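Sugar ABC transporter substrate-binding protein (Treponema pallidum subsp. pallidum, PDB 5U2P) probably binds a small solute, perhaps a sugar, in the periplasm for uptake by an ABC importer, although its natural ligand is unassigned. Local coordinates at residues G205-V210 / D377-A382; I218-E223 / S390-F395; T52-E57 / C322-V327. One frame throughout, in Å; residues are numbered along the deposited sequence.

Contact 1 of 3, residues G205-V210 / D377-A382; sequences GARDLV and DAYAQA. With EDO (1,2-ethanediol), chain E.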
ATOM      1  N   GLY A 205       8.355   6.648  12.371  1.00 28.23           N
ATOM      2  CA  GLY A 205       8.376   8.053  11.998  1.00 28.94           C
ATOM      3  C   GLY A 205       7.239   8.441  11.072  1.00 31.20           C
ATOM      4  O   GLY A 205       6.628   9.501  11.224  1.00 26.20           O
ATOM      5  N   ALA A 206       6.952   7.582  10.101  1.00 27.03           N
ATOM      6  CA  ALA A 206       5.866   7.837   9.165  1.00 25.39           C
ATOM      7  C   ALA A 206       4.518   7.812   9.899  1.00 25.74           C
ATOM      8  O   ALA A 206       3.674   8.691   9.707  1.00 24.25           O
ATOM      9  CB  ALA A 206       5.888   6.826   8.050  1.00 21.95           C
ATOM     10  N   ARG A 207       4.308   6.806  10.743  1.00 23.73           N
ATOM     11  CA  ARG A 207       3.114   6.783  11.570  1.00 24.64           C
ATOM     12  C   ARG A 207       2.954   8.035  12.425  1.00 22.42           C
ATOM     13  O   ARG A 207       1.857   8.596  12.528  1.00 27.87           O
ATOM     14  CB  ARG A 207       3.130   5.565  12.481  1.00 30.04           C
ATOM     15  CG  ARG A 207       2.815   4.303  11.747  1.00 27.55           C
ATOM     16  CD  ARG A 207       2.865   3.085  12.642  1.00 27.06           C
ATOM     17  NE  ARG A 207       2.465   1.886  11.900  1.00 28.88           N
ATOM     18  CZ  ARG A 207       2.755   0.645  12.280  1.00 30.84           C
ATOM     19  NH1 ARG A 207       3.450   0.448  13.395  1.00 32.12           N
ATOM     20  NH2 ARG A 207       2.354  -0.391  11.546  1.00 26.37           N
ATOM     21  N   ASP A 208       4.035   8.455  13.078  1.00 28.16           N
ATOM     22  CA  ASP A 208       3.983   9.652  13.903  1.00 24.25           C
ATOM     23  C   ASP A 208       3.642  10.897  13.093  1.00 25.12           C
ATOM     24  O   ASP A 208       2.932  11.778  13.573  1.00 28.43           O
ATOM     25  CB  ASP A 208       5.310   9.880  14.629  1.00 29.37           C
ATOM     26  CG  ASP A 208       5.549   8.877  15.738  1.00 34.01           C
ATOM     27  OD1 ASP A 208       4.639   8.064  16.002  1.00 28.87           O
ATOM     28  OD2 ASP A 208       6.641   8.914  16.346  1.00 31.86           O
ATOM     29  N   LEU A 209       4.170  10.980  11.878  1.00 25.31           N
ATOM     30  CA  LEU A 209       3.892  12.127  11.025  1.00 23.37           C
ATOM     31  C   LEU A 209       2.394  12.213  10.729  1.00 27.21           C
ATOM     32  O   LEU A 209       1.814  13.292  10.789  1.00 25.54           O
ATOM     33  CB  LEU A 209       4.694  12.046   9.723  1.00 25.30           C
ATOM     34  CG  LEU A 209       4.575  13.261   8.803  1.00 26.62           C
ATOM     35  CD1 LEU A 209       5.233  14.494   9.422  1.00 27.76           C
ATOM     36  CD2 LEU A 209       5.168  12.973   7.427  1.00 26.15           C
ATOM     37  N   VAL A 210       1.775  11.091  10.375  1.00 29.13           N
ATOM     38  CA  VAL A 210       0.333  11.085  10.114  1.00 28.07           C
ATOM     39  C   VAL A 210      -0.420  11.496  11.382  1.00 29.35           C
ATOM     40  O   VAL A 210      -1.372  12.279  11.337  1.00 29.80           O
ATOM     41  CB  VAL A 210      -0.152   9.710   9.624  1.00 29.46           C
ATOM     42  CG1 VAL A 210      -1.662   9.702   9.461  1.00 32.00           C
ATOM     43  CG2 VAL A 210       0.527   9.364   8.295  1.00 23.40           C
ATOM     44  N   ASP A 377       0.501   8.646   2.087  1.00 22.59           N
ATOM     45  CA  ASP A 377      -0.685   9.036   1.315  1.00 23.74           C
ATOM     46  C   ASP A 377      -1.734   7.921   1.252  1.00 18.78           C
ATOM     47  O   ASP A 377      -2.811   8.134   0.716  1.00 25.80           O
ATOM     48  CB  ASP A 377      -0.315   9.495  -0.122  1.00 20.91           C
ATOM     49  CG  ASP A 377       0.310   8.404  -0.978  1.00 19.22           C
ATOM     50  OD1 ASP A 377       0.895   7.456  -0.412  1.00 22.02           O
ATOM     51  OD2 ASP A 377       0.247   8.531  -2.241  1.00 23.72           O
ATOM     52  N   ALA A 378      -1.420   6.748   1.793  1.00 19.08           N
ATOM     53  CA  ALA A 378      -2.350   5.615   1.716  1.00 20.91           C
ATOM     54  C   ALA A 378      -3.385   5.671   2.838  1.00 27.25           C
ATOM     55  O   ALA A 378      -4.439   5.029   2.753  1.00 22.19           O
ATOM     56  CB  ALA A 378      -1.599   4.306   1.762  1.00 21.61           C
ATOM     57  N   TYR A 379      -3.088   6.447   3.882  1.00 25.18           N
ATOM     58  CA  TYR A 379      -3.982   6.561   5.037  1.00 26.43           C
ATOM     59  C   TYR A 379      -5.243   7.357   4.655  1.00 24.10           C
ATOM     60  O   TYR A 379      -5.181   8.306   3.859  1.00 24.76           O
ATOM     61  CB  TYR A 379      -3.265   7.242   6.215  1.00 21.58           C
ATOM     62  CG  TYR A 379      -2.163   6.449   6.829  1.00 21.93           C
ATOM     63  CD1 TYR A 379      -0.871   6.486   6.317  1.00 24.93           C
ATOM     64  CD2 TYR A 379      -2.410   5.621   7.920  1.00 26.20           C
ATOM     65  CE1 TYR A 379       0.140   5.728   6.883  1.00 22.67           C
ATOM     66  CE2 TYR A 379      -1.414   4.880   8.489  1.00 25.39           C
ATOM     67  CZ  TYR A 379      -0.139   4.941   7.986  1.00 25.59           C
ATOM     68  OH  TYR A 379       0.843   4.190   8.569  1.00 27.63           O
ATOM     69  N   ALA A 380      -6.380   6.989   5.244  1.00 28.94           N
ATOM     70  CA  ALA A 380      -7.641   7.687   4.987  1.00 33.33           C
ATOM     71  C   ALA A 380      -7.512   9.206   5.198  1.00 28.25           C
ATOM     72  O   ALA A 380      -8.064   9.995   4.432  1.00 32.75           O
ATOM     73  CB  ALA A 380      -8.730   7.133   5.887  1.00 42.86           C
ATOM     74  N   GLN A 381      -6.745   9.587   6.215  1.00 30.89           N
ATOM     75  CA  GLN A 381      -6.588  10.993   6.597  1.00 45.79           C
ATOM     76  C   GLN A 381      -5.937  11.805   5.492  1.00 37.07           C
ATOM     77  O   GLN A 381      -6.108  13.025   5.420  1.00 31.98           O
ATOM     78  CB  GLN A 381      -5.742  11.125   7.864  1.00 26.82           C
ATOM     79  CG  GLN A 381      -6.268  10.403   9.057  1.00 42.61           C
ATOM     80  CD  GLN A 381      -5.525   9.129   9.308  1.00 50.09           C
ATOM     81  OE1 GLN A 381      -5.568   8.194   8.497  1.00 33.86           O
ATOM     82  NE2 GLN A 381      -4.839   9.068  10.442  1.00 36.89           N
ATOM     83  N   ALA A 382      -5.188  11.116   4.634  1.00 29.84           N
ATOM     84  CA  ALA A 382      -4.416  11.775   3.589  1.00 27.17           C
ATOM     85  C   ALA A 382      -5.279  12.121   2.377  1.00 28.87           C
ATOM     86  O   ALA A 382      -4.893  12.936   1.538  1.00 27.49           O
ATOM     87  CB  ALA A 382      -3.225  10.888   3.165  1.00 26.49           C
TER
HETATM   88  C1  EDO E 504      -0.518   3.591  -2.533  1.00 29.10           C
HETATM   89  O1  EDO E 504       0.410   3.047  -3.469  1.00 29.28           O
HETATM   90  C2  EDO E 504       0.105   4.639  -1.625  1.00 28.26           C
HETATM   91  O2  EDO E 504       1.305   5.231  -2.120  1.00 27.77           O
HETATM   92  O   HOH W   1       0.260   2.023   9.919  1.00 24.92           O
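Helix 191-214 meets the loop that follows strand 372-374 where Val210 lies over one face of the Tyr379 ring and Arg207 passes its hydroxyl end. Both methyls of Val210 are used. CG2 of Val210 makes a CH-pi contact, 4.1 Å from the ring centroid of Tyr379 and 27° off its normal, with CD1 of that ring its nearest atom. CG1 of Val210 turns to the amide of Gln381, whose NE2 comes within 3.4 Å of it. The Gln381 chain bends at chi2 (102°), away from a staggered value, and this carries the amide across the valine. At the far end of the ring, Tyr379 OH is 3.7 Å from Arg207 CG and lies near the plane of the guanidinium, at its edge, while ring and guanidinium planes stand 84° apart. The two polar groups are joined through one water, which accepts from Arg207 NE at 3.0 Å and is 2.6 Å from Tyr379 OH. Arg207 NH2 is hydrogen-bonded to Thr122 OG1. On the loop side, Asp377 OD1 accepts from O2 of an ethanediol, probably from the crystallisation liquor, at 2.8 Å; Asn140 and Ser138 also bind that molecule. Direct contact between 205-210 and 377-382 is thus van der Waals and CH-pi in kind, and the polar link between Arg207 and Tyr379 runs through water.

Contact 2 of 3, residues I218-E223 / S390-F395; sequences IDWTHE and SVFPDF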
ATOM      1  N   ILE A 218       1.308  19.289  14.480  1.00 41.42           N
ATOM      2  CA  ILE A 218       2.525  19.378  13.680  1.00 33.56           C
ATOM      3  C   ILE A 218       2.962  20.827  13.486  1.00 47.39           C
ATOM      4  O   ILE A 218       2.127  21.719  13.351  1.00 36.36           O
ATOM      5  CB  ILE A 218       2.341  18.714  12.301  1.00 34.80           C
ATOM      6  CG1 ILE A 218       3.676  18.631  11.554  1.00 30.83           C
ATOM      7  CG2 ILE A 218       1.297  19.442  11.461  1.00 34.44           C
ATOM      8  CD1 ILE A 218       3.630  17.647  10.401  1.00 32.63           C
ATOM      9  N   ASP A 219       4.274  21.045  13.511  1.00 41.61           N
ATOM     10  CA  ASP A 219       4.866  22.299  13.044  1.00 43.32           C
ATOM     11  C   ASP A 219       5.865  21.985  11.928  1.00 31.71           C
ATOM     12  O   ASP A 219       6.955  21.458  12.191  1.00 35.23           O
ATOM     13  CB  ASP A 219       5.549  23.049  14.193  1.00 44.90           C
ATOM     14  CG  ASP A 219       6.010  24.442  13.789  1.00 70.94           C
ATOM     15  OD1 ASP A 219       6.365  24.636  12.604  1.00 42.33           O
ATOM     16  OD2 ASP A 219       6.018  25.344  14.653  1.00 78.39           O
ATOM     17  N   TRP A 220       5.477  22.279  10.690  1.00 39.45           N
ATOM     18  CA  TRP A 220       6.258  21.875   9.527  1.00 40.83           C
ATOM     19  C   TRP A 220       7.679  22.437   9.533  1.00 49.65           C
ATOM     20  O   TRP A 220       8.575  21.824   8.953  1.00 34.92           O
ATOM     21  CB  TRP A 220       5.525  22.266   8.228  1.00 44.84           C
ATOM     22  CG  TRP A 220       4.328  21.359   7.978  1.00 43.78           C
ATOM     23  CD1 TRP A 220       3.016  21.642   8.234  1.00 38.52           C
ATOM     24  CD2 TRP A 220       4.352  20.016   7.474  1.00 38.90           C
ATOM     25  NE1 TRP A 220       2.226  20.564   7.921  1.00 36.56           N
ATOM     26  CE2 TRP A 220       3.019  19.554   7.447  1.00 30.26           C
ATOM     27  CE3 TRP A 220       5.370  19.163   7.036  1.00 33.49           C
ATOM     28  CZ2 TRP A 220       2.679  18.281   6.997  1.00 34.59           C
ATOM     29  CZ3 TRP A 220       5.029  17.897   6.595  1.00 30.76           C
ATOM     30  CH2 TRP A 220       3.699  17.467   6.583  1.00 31.25           C
ATOM     31  N   THR A 221       7.906  23.569  10.197  1.00 44.13           N
ATOM     32  CA  THR A 221       9.240  24.168  10.190  1.00 40.22           C
ATOM     33  C   THR A 221      10.198  23.395  11.081  1.00 37.09           C
ATOM     34  O   THR A 221      11.402  23.650  11.094  1.00 45.64           O
ATOM     35  CB  THR A 221       9.202  25.645  10.630  1.00 56.11           C
ATOM     36  OG1 THR A 221       8.633  25.748  11.938  1.00 46.73           O
ATOM     37  CG2 THR A 221       8.372  26.458   9.647  1.00 45.28           C
ATOM     38  N   HIS A 222       9.662  22.453  11.839  1.00 33.43           N
ATOM     39  CA  HIS A 222      10.495  21.573  12.630  1.00 33.72           C
ATOM     40  C   HIS A 222      10.835  20.286  11.839  1.00 35.16           C
ATOM     41  O   HIS A 222      11.678  19.491  12.271  1.00 36.21           O
ATOM     42  CB  HIS A 222       9.781  21.266  13.953  1.00 68.09           C
ATOM     43  CG  HIS A 222       9.501  22.490  14.781  1.00 88.30           C
ATOM     44  ND1 HIS A 222       9.016  23.659  14.238  1.00100.00           N
ATOM     45  CD2 HIS A 222       9.631  22.729  16.113  1.00 79.89           C
ATOM     46  CE1 HIS A 222       8.865  24.564  15.190  1.00 86.01           C
ATOM     47  NE2 HIS A 222       9.232  24.022  16.336  1.00 85.34           N
ATOM     48  N   GLU A 223      10.207  20.084  10.681  1.00 36.53           N
ATOM     49  CA  GLU A 223      10.372  18.816   9.957  1.00 34.25           C
ATOM     50  C   GLU A 223      11.612  18.815   9.071  1.00 42.72           C
ATOM     51  O   GLU A 223      11.517  18.591   7.863  1.00 31.12           O
ATOM     52  CB  GLU A 223       9.125  18.513   9.108  1.00 31.36           C
ATOM     53  CG  GLU A 223       7.827  18.453   9.916  1.00 40.72           C
ATOM     54  CD  GLU A 223       7.768  17.268  10.871  1.00 49.22           C
ATOM     55  OE1 GLU A 223       7.029  17.353  11.870  1.00 38.67           O
ATOM     56  OE2 GLU A 223       8.456  16.254  10.625  1.00 31.30           O
ATOM     57  N   SER A 390      -7.310  16.774   2.914  1.00 49.09           N
ATOM     58  CA  SER A 390      -6.138  16.048   3.403  1.00 46.16           C
ATOM     59  C   SER A 390      -5.444  16.726   4.584  1.00 40.75           C
ATOM     60  O   SER A 390      -5.448  17.952   4.697  1.00 33.87           O
ATOM     61  CB  SER A 390      -5.122  15.880   2.277  1.00 31.45           C
ATOM     62  OG  SER A 390      -3.978  15.185   2.747  1.00 30.23           O
ATOM     63  N   VAL A 391      -4.838  15.927   5.453  1.00 27.72           N
ATOM     64  CA  VAL A 391      -4.059  16.471   6.570  1.00 29.04           C
ATOM     65  C   VAL A 391      -2.665  16.886   6.125  1.00 32.75           C
ATOM     66  O   VAL A 391      -1.916  17.486   6.898  1.00 34.50           O
ATOM     67  CB  VAL A 391      -3.916  15.460   7.739  1.00 30.91           C
ATOM     68  CG1 VAL A 391      -5.278  15.068   8.289  1.00 29.11           C
ATOM     69  CG2 VAL A 391      -3.143  14.204   7.300  1.00 32.30           C
ATOM     70  N   PHE A 392      -2.325  16.569   4.876  1.00 25.00           N
ATOM     71  CA  PHE A 392      -1.012  16.879   4.333  1.00 25.44           C
ATOM     72  C   PHE A 392      -1.075  17.988   3.314  1.00 31.41           C
ATOM     73  O   PHE A 392      -2.092  18.157   2.614  1.00 27.02           O
ATOM     74  CB  PHE A 392      -0.383  15.635   3.688  1.00 28.27           C
ATOM     75  CG  PHE A 392       0.037  14.586   4.684  1.00 30.91           C
ATOM     76  CD1 PHE A 392       0.932  14.893   5.705  1.00 26.35           C
ATOM     77  CD2 PHE A 392      -0.447  13.293   4.593  1.00 26.04           C
ATOM     78  CE1 PHE A 392       1.321  13.947   6.619  1.00 27.43           C
ATOM     79  CE2 PHE A 392      -0.060  12.335   5.518  1.00 26.42           C
ATOM     80  CZ  PHE A 392       0.829  12.661   6.529  1.00 30.02           C
ATOM     81  N   PRO A 393       0.024  18.737   3.190  1.00 29.79           N
ATOM     82  CA  PRO A 393       0.044  19.823   2.207  1.00 36.40           C
ATOM     83  C   PRO A 393       0.190  19.333   0.786  1.00 30.62           C
ATOM     84  O   PRO A 393       0.807  18.303   0.553  1.00 34.94           O
ATOM     85  CB  PRO A 393       1.285  20.637   2.606  1.00 35.08           C
ATOM     86  CG  PRO A 393       1.669  20.154   3.953  1.00 36.86           C
ATOM     87  CD  PRO A 393       1.256  18.725   3.992  1.00 30.60           C
ATOM     88  N   ASP A 394      -0.363  20.084  -0.157  1.00 34.02           N
ATOM     89  CA  ASP A 394      -0.074  19.888  -1.567  1.00 36.52           C
ATOM     90  C   ASP A 394       1.243  20.600  -1.876  1.00 35.67           C
ATOM     91  O   ASP A 394       1.249  21.719  -2.390  1.00 34.23           O
ATOM     92  CB  ASP A 394      -1.220  20.432  -2.412  1.00 33.27           C
ATOM     93  CG  ASP A 394      -1.041  20.176  -3.888  1.00 36.84           C
ATOM     94  OD1 ASP A 394      -0.143  19.389  -4.269  1.00 37.27           O
ATOM     95  OD2 ASP A 394      -1.826  20.751  -4.669  1.00 37.18           O
ATOM     96  N   PHE A 395       2.353  19.978  -1.491  1.00 30.22           N
ATOM     97  CA  PHE A 395       3.674  20.566  -1.677  1.00 27.67           C
ATOM     98  C   PHE A 395       3.964  20.975  -3.122  1.00 34.64           C
ATOM     99  O   PHE A 395       4.618  21.993  -3.365  1.00 34.02           O
ATOM    100  CB  PHE A 395       4.752  19.593  -1.204  1.00 28.84           C
ATOM    101  CG  PHE A 395       4.904  19.535   0.275  1.00 33.24           C
ATOM    102  CD1 PHE A 395       5.361  20.631   0.968  1.00 36.70           C
ATOM    103  CD2 PHE A 395       4.623  18.373   0.973  1.00 30.29           C
ATOM    104  CE1 PHE A 395       5.511  20.584   2.340  1.00 47.14           C
ATOM    105  CE2 PHE A 395       4.770  18.320   2.337  1.00 34.44           C
ATOM    106  CZ  PHE A 395       5.215  19.422   3.023  1.00 41.22           C
TER
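A buried cluster of aromatic and apolar side chains centres on Trp220, which reaches from the turn between helices 191-214 and 227-238 to Phe392, Pro393 and Phe395 in the loop leading to helix 406-417. The edge of Phe395 points at the indole face in a T-shaped pair, centroids of Phe395 and the Trp220 six-membered ring 5.5 Å apart and planes at 84°; Phe395 CZ is 3.9 Å from Trp220 CZ3. Pro393 covers the same face off-centre: its CG makes a CH-pi contact, and its CD comes obliquely to 3.4 Å from Trp220 CZ2. Phe392 takes the rim instead, with CD1 in the indole plane, 3.9 Å from Trp220 CH2. Ile218 CD1 sits over the opposite face, 3.5 Å above the plane, so the indole is sandwiched. Asp219 OD1 accepts from Thr221 N, an Asx turn spanning Trp220, and also from Thr221 OG1, both from one face of its carboxylate. Gln414 of helix 406-417 takes the backbone N-H of Trp220, and Ala413 touches both Trp220 and Pro393. The arrangement is a small hydrophobic core, T-shaped and CH-pi around one indole, joining two loops to the C-terminal helix 406-417.

Contact 3 of 3, residues T52-E57 / C322-V327; sequences TKLELE and CRALSV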
ATOM      1  N   THR A  52     -16.903 -23.332   3.227  1.00 38.52           N
ATOM      2  CA  THR A  52     -17.531 -24.605   2.898  1.00 40.24           C
ATOM      3  C   THR A  52     -16.568 -25.752   3.174  1.00 39.10           C
ATOM      4  O   THR A  52     -16.973 -26.782   3.718  1.00 37.93           O
ATOM      5  CB  THR A  52     -17.991 -24.666   1.419  1.00 44.76           C
ATOM      6  OG1 THR A  52     -18.951 -23.634   1.175  1.00 39.64           O
ATOM      7  CG2 THR A  52     -18.635 -26.014   1.103  1.00 45.96           C
ATOM      8  N   LYS A  53     -15.304 -25.577   2.786  1.00 40.60           N
ATOM      9  CA  LYS A  53     -14.253 -26.555   3.075  1.00 40.72           C
ATOM     10  C   LYS A  53     -14.067 -26.738   4.560  1.00 46.86           C
ATOM     11  O   LYS A  53     -13.819 -27.839   5.044  1.00 35.35           O
ATOM     12  CB  LYS A  53     -12.914 -26.123   2.471  1.00 46.36           C
ATOM     13  CG  LYS A  53     -12.728 -26.451   1.007  1.00 62.34           C
ATOM     14  CD  LYS A  53     -11.356 -26.002   0.513  1.00 73.87           C
ATOM     15  CE  LYS A  53     -10.232 -26.828   1.123  1.00 68.60           C
ATOM     16  NZ  LYS A  53      -8.898 -26.425   0.599  1.00 72.08           N
ATOM     17  N   LEU A  54     -14.131 -25.640   5.294  1.00 31.93           N
ATOM     18  CA  LEU A  54     -13.938 -25.710   6.708  1.00 27.83           C
ATOM     19  C   LEU A  54     -14.986 -26.602   7.359  1.00 39.43           C
ATOM     20  O   LEU A  54     -14.673 -27.407   8.238  1.00 33.05           O
ATOM     21  CB  LEU A  54     -13.992 -24.293   7.297  1.00 36.47           C
ATOM     22  CG  LEU A  54     -13.207 -23.975   8.549  1.00 43.67           C
ATOM     23  CD1 LEU A  54     -11.720 -24.250   8.364  1.00 29.88           C
ATOM     24  CD2 LEU A  54     -13.469 -22.517   8.884  1.00 29.87           C
ATOM     25  N   GLU A  55     -16.234 -26.445   6.938  1.00 32.86           N
ATOM     26  CA  GLU A  55     -17.325 -27.228   7.504  1.00 42.63           C
ATOM     27  C   GLU A  55     -17.208 -28.679   7.080  1.00 40.01           C
ATOM     28  O   GLU A  55     -17.441 -29.583   7.872  1.00 45.47           O
ATOM     29  CB  GLU A  55     -18.680 -26.667   7.080  1.00 38.36           C
ATOM     30  CG  GLU A  55     -19.850 -27.446   7.666  1.00 43.75           C
ATOM     31  CD  GLU A  55     -21.180 -26.744   7.488  1.00 62.55           C
ATOM     32  OE1 GLU A  55     -21.185 -25.562   7.089  1.00 63.78           O
ATOM     33  OE2 GLU A  55     -22.226 -27.376   7.752  1.00 74.80           O
ATOM     34  N   LEU A  56     -16.810 -28.889   5.833  1.00 42.47           N
ATOM     35  CA  LEU A  56     -16.757 -30.223   5.262  1.00 49.39           C
ATOM     36  C   LEU A  56     -15.600 -31.030   5.850  1.00 54.21           C
ATOM     37  O   LEU A  56     -15.769 -32.196   6.196  1.00 46.52           O
ATOM     38  CB  LEU A  56     -16.629 -30.129   3.742  1.00 48.19           C
ATOM     39  CG  LEU A  56     -16.887 -31.397   2.928  1.00 71.27           C
ATOM     40  CD1 LEU A  56     -18.300 -31.912   3.149  1.00 60.41           C
ATOM     41  CD2 LEU A  56     -16.638 -31.134   1.446  1.00 65.12           C
ATOM     42  N   GLU A  57     -14.439 -30.396   5.993  1.00 39.49           N
ATOM     43  CA  GLU A  57     -13.218 -31.095   6.396  1.00 35.51           C
ATOM     44  C   GLU A  57     -12.882 -30.970   7.876  1.00 51.01           C
ATOM     45  O   GLU A  57     -12.248 -31.861   8.440  1.00 45.92           O
ATOM     46  CB  GLU A  57     -12.031 -30.596   5.567  1.00 38.24           C
ATOM     47  CG  GLU A  57     -12.226 -30.760   4.044  1.00 42.72           C
ATOM     48  CD  GLU A  57     -11.017 -30.315   3.222  1.00 55.39           C
ATOM     49  OE1 GLU A  57      -9.918 -30.167   3.788  1.00 51.91           O
ATOM     50  OE2 GLU A  57     -11.171 -30.108   1.999  1.00 68.52           O
ATOM     51  N   CYS A 322      -9.501 -19.509  16.658  1.00 21.21           N
ATOM     52  CA  CYS A 322      -8.082 -19.508  16.374  1.00 20.74           C
ATOM     53  C   CYS A 322      -7.699 -20.770  15.584  1.00 17.62           C
ATOM     54  O   CYS A 322      -6.814 -20.699  14.726  1.00 20.98           O
ATOM     55  CB  CYS A 322      -7.279 -19.423  17.649  1.00 23.44           C
ATOM     56  SG  CYS A 322      -7.338 -17.801  18.458  1.00 28.07           S
ATOM     57  N   ARG A 323      -8.346 -21.895  15.891  1.00 21.62           N
ATOM     58  CA  ARG A 323      -8.111 -23.133  15.139  1.00 21.41           C
ATOM     59  C   ARG A 323      -8.507 -22.906  13.681  1.00 24.59           C
ATOM     60  O   ARG A 323      -7.792 -23.308  12.766  1.00 21.29           O
ATOM     61  CB  ARG A 323      -8.891 -24.317  15.730  1.00 24.69           C
ATOM     62  CG  ARG A 323      -8.332 -24.790  17.080  1.00 28.54           C
ATOM     63  CD  ARG A 323      -9.203 -25.849  17.774  1.00 26.36           C
ATOM     64  NE  ARG A 323      -9.257 -27.074  16.962  1.00 23.53           N
ATOM     65  CZ  ARG A 323     -10.305 -27.502  16.262  1.00 28.01           C
ATOM     66  NH1 ARG A 323     -11.470 -26.866  16.299  1.00 29.05           N
ATOM     67  NH2 ARG A 323     -10.197 -28.620  15.536  1.00 28.20           N
ATOM     68  N   ALA A 324      -9.649 -22.260  13.465  1.00 21.59           N
ATOM     69  CA  ALA A 324     -10.122 -22.007  12.113  1.00 23.67           C
ATOM     70  C   ALA A 324      -9.163 -21.110  11.333  1.00 22.89           C
ATOM     71  O   ALA A 324      -8.883 -21.367  10.160  1.00 23.15           O
ATOM     72  CB  ALA A 324     -11.526 -21.393  12.143  1.00 23.48           C
ATOM     73  N   LEU A 325      -8.655 -20.057  11.969  1.00 20.71           N
ATOM     74  CA  LEU A 325      -7.752 -19.158  11.267  1.00 18.60           C
ATOM     75  C   LEU A 325      -6.473 -19.895  10.875  1.00 17.49           C
ATOM     76  O   LEU A 325      -5.893 -19.621   9.826  1.00 21.83           O
ATOM     77  CB  LEU A 325      -7.412 -17.930  12.119  1.00 18.89           C
ATOM     78  CG  LEU A 325      -8.560 -16.933  12.351  1.00 19.89           C
ATOM     79  CD1 LEU A 325      -8.033 -15.676  13.009  1.00 23.99           C
ATOM     80  CD2 LEU A 325      -9.256 -16.582  11.060  1.00 23.06           C
ATOM     81  N   SER A 326      -6.002 -20.773  11.757  1.00 20.95           N
ATOM     82  CA  SER A 326      -4.819 -21.573  11.466  1.00 18.43           C
ATOM     83  C   SER A 326      -5.022 -22.448  10.225  1.00 20.44           C
ATOM     84  O   SER A 326      -4.125 -22.539   9.371  1.00 24.39           O
ATOM     85  CB  SER A 326      -4.454 -22.427  12.684  1.00 24.41           C
ATOM     86  OG  SER A 326      -3.403 -23.315  12.374  1.00 36.94           O
ATOM     87  N   VAL A 327      -6.187 -23.085  10.108  1.00 18.81           N
ATOM     88  CA  VAL A 327      -6.500 -23.855   8.898  1.00 22.49           C
ATOM     89  C   VAL A 327      -6.578 -22.924   7.673  1.00 20.23           C
ATOM     90  O   VAL A 327      -6.037 -23.229   6.601  1.00 22.62           O
ATOM     91  CB  VAL A 327      -7.828 -24.650   9.027  1.00 26.69           C
ATOM     92  CG1 VAL A 327      -8.193 -25.342   7.703  1.00 27.76           C
ATOM     93  CG2 VAL A 327      -7.727 -25.698  10.119  1.00 27.01           C
TER
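Leu54 of helix 45-58 fits between Ala324 and Val327 of helix 318-329, and all of the area buried between the two segments comes from these three residues. The two leucine methyls are shared out. CD2 of Leu54 rests 4.0 Å from Ala324 CB, and CD1 of Leu54 lies 3.8 Å from Val327 CG1, crossing the valine obliquely. The leucine has CG roughly opposite the backbone N (chi1 -151°), which sends the fork across to the other helix. Ala324 and Val327 are three residues apart, hence nearly one helical turn, and their side chains offer neighbouring seats for one forked side chain. The small methyl of Ala324 probably helps the backbones approach, with Leu54 CA and Ala324 CA 7.6 Å apart. The interface is narrow all the same, burying only 114 Å² in total. Beyond it the helices turn to solvent: Thr52, Glu55 and Leu56 are exposed on the first, Arg323 on the second, and none of these meets the other segment. Lys53 and Glu57 instead lean toward helix 331-337, where Tyr333 receives Lys53 in a cation-pi contact and also touches Leu54, Glu57 and Val327, closing one flank of the apolar patch. Leu325 points away from Leu54 and packs on Leu108, while Ser326 meets Trp113. Helix 45-58 is the link of a beta-alpha-beta crossover between the adjacent parallel strands 33-39 and 61-67, and helix 318-329 follows strand 307-311 of the same five-stranded sheet; the contact therefore joins two helices of one lobe, with helix 331-337 beside both.

Contacts 1 and 2 form one continuous patch, their centres 11 Å apart. Val210 CG2 touches Phe392 CZ at 3.8 Å, and Leu209 CD1 meets Ile218 CD1 at 3.7 Å, while Gln381 O and Val391 N, 3.2 Å apart, probably form a hydrogen bond. Contact 1 ties 377-382 to helix 191-214, and contact 2 ties 390-395 to the loop after that helix. Contact 3 belongs to the five-stranded sheet's lobe, its centre about 35 Å from that of contact 1 and about 47 Å from that of contact 2. The segments of all three contacts alternate along the chain. Ethanediol marks a polar spot beside contact 1 but identifies no natural ligand.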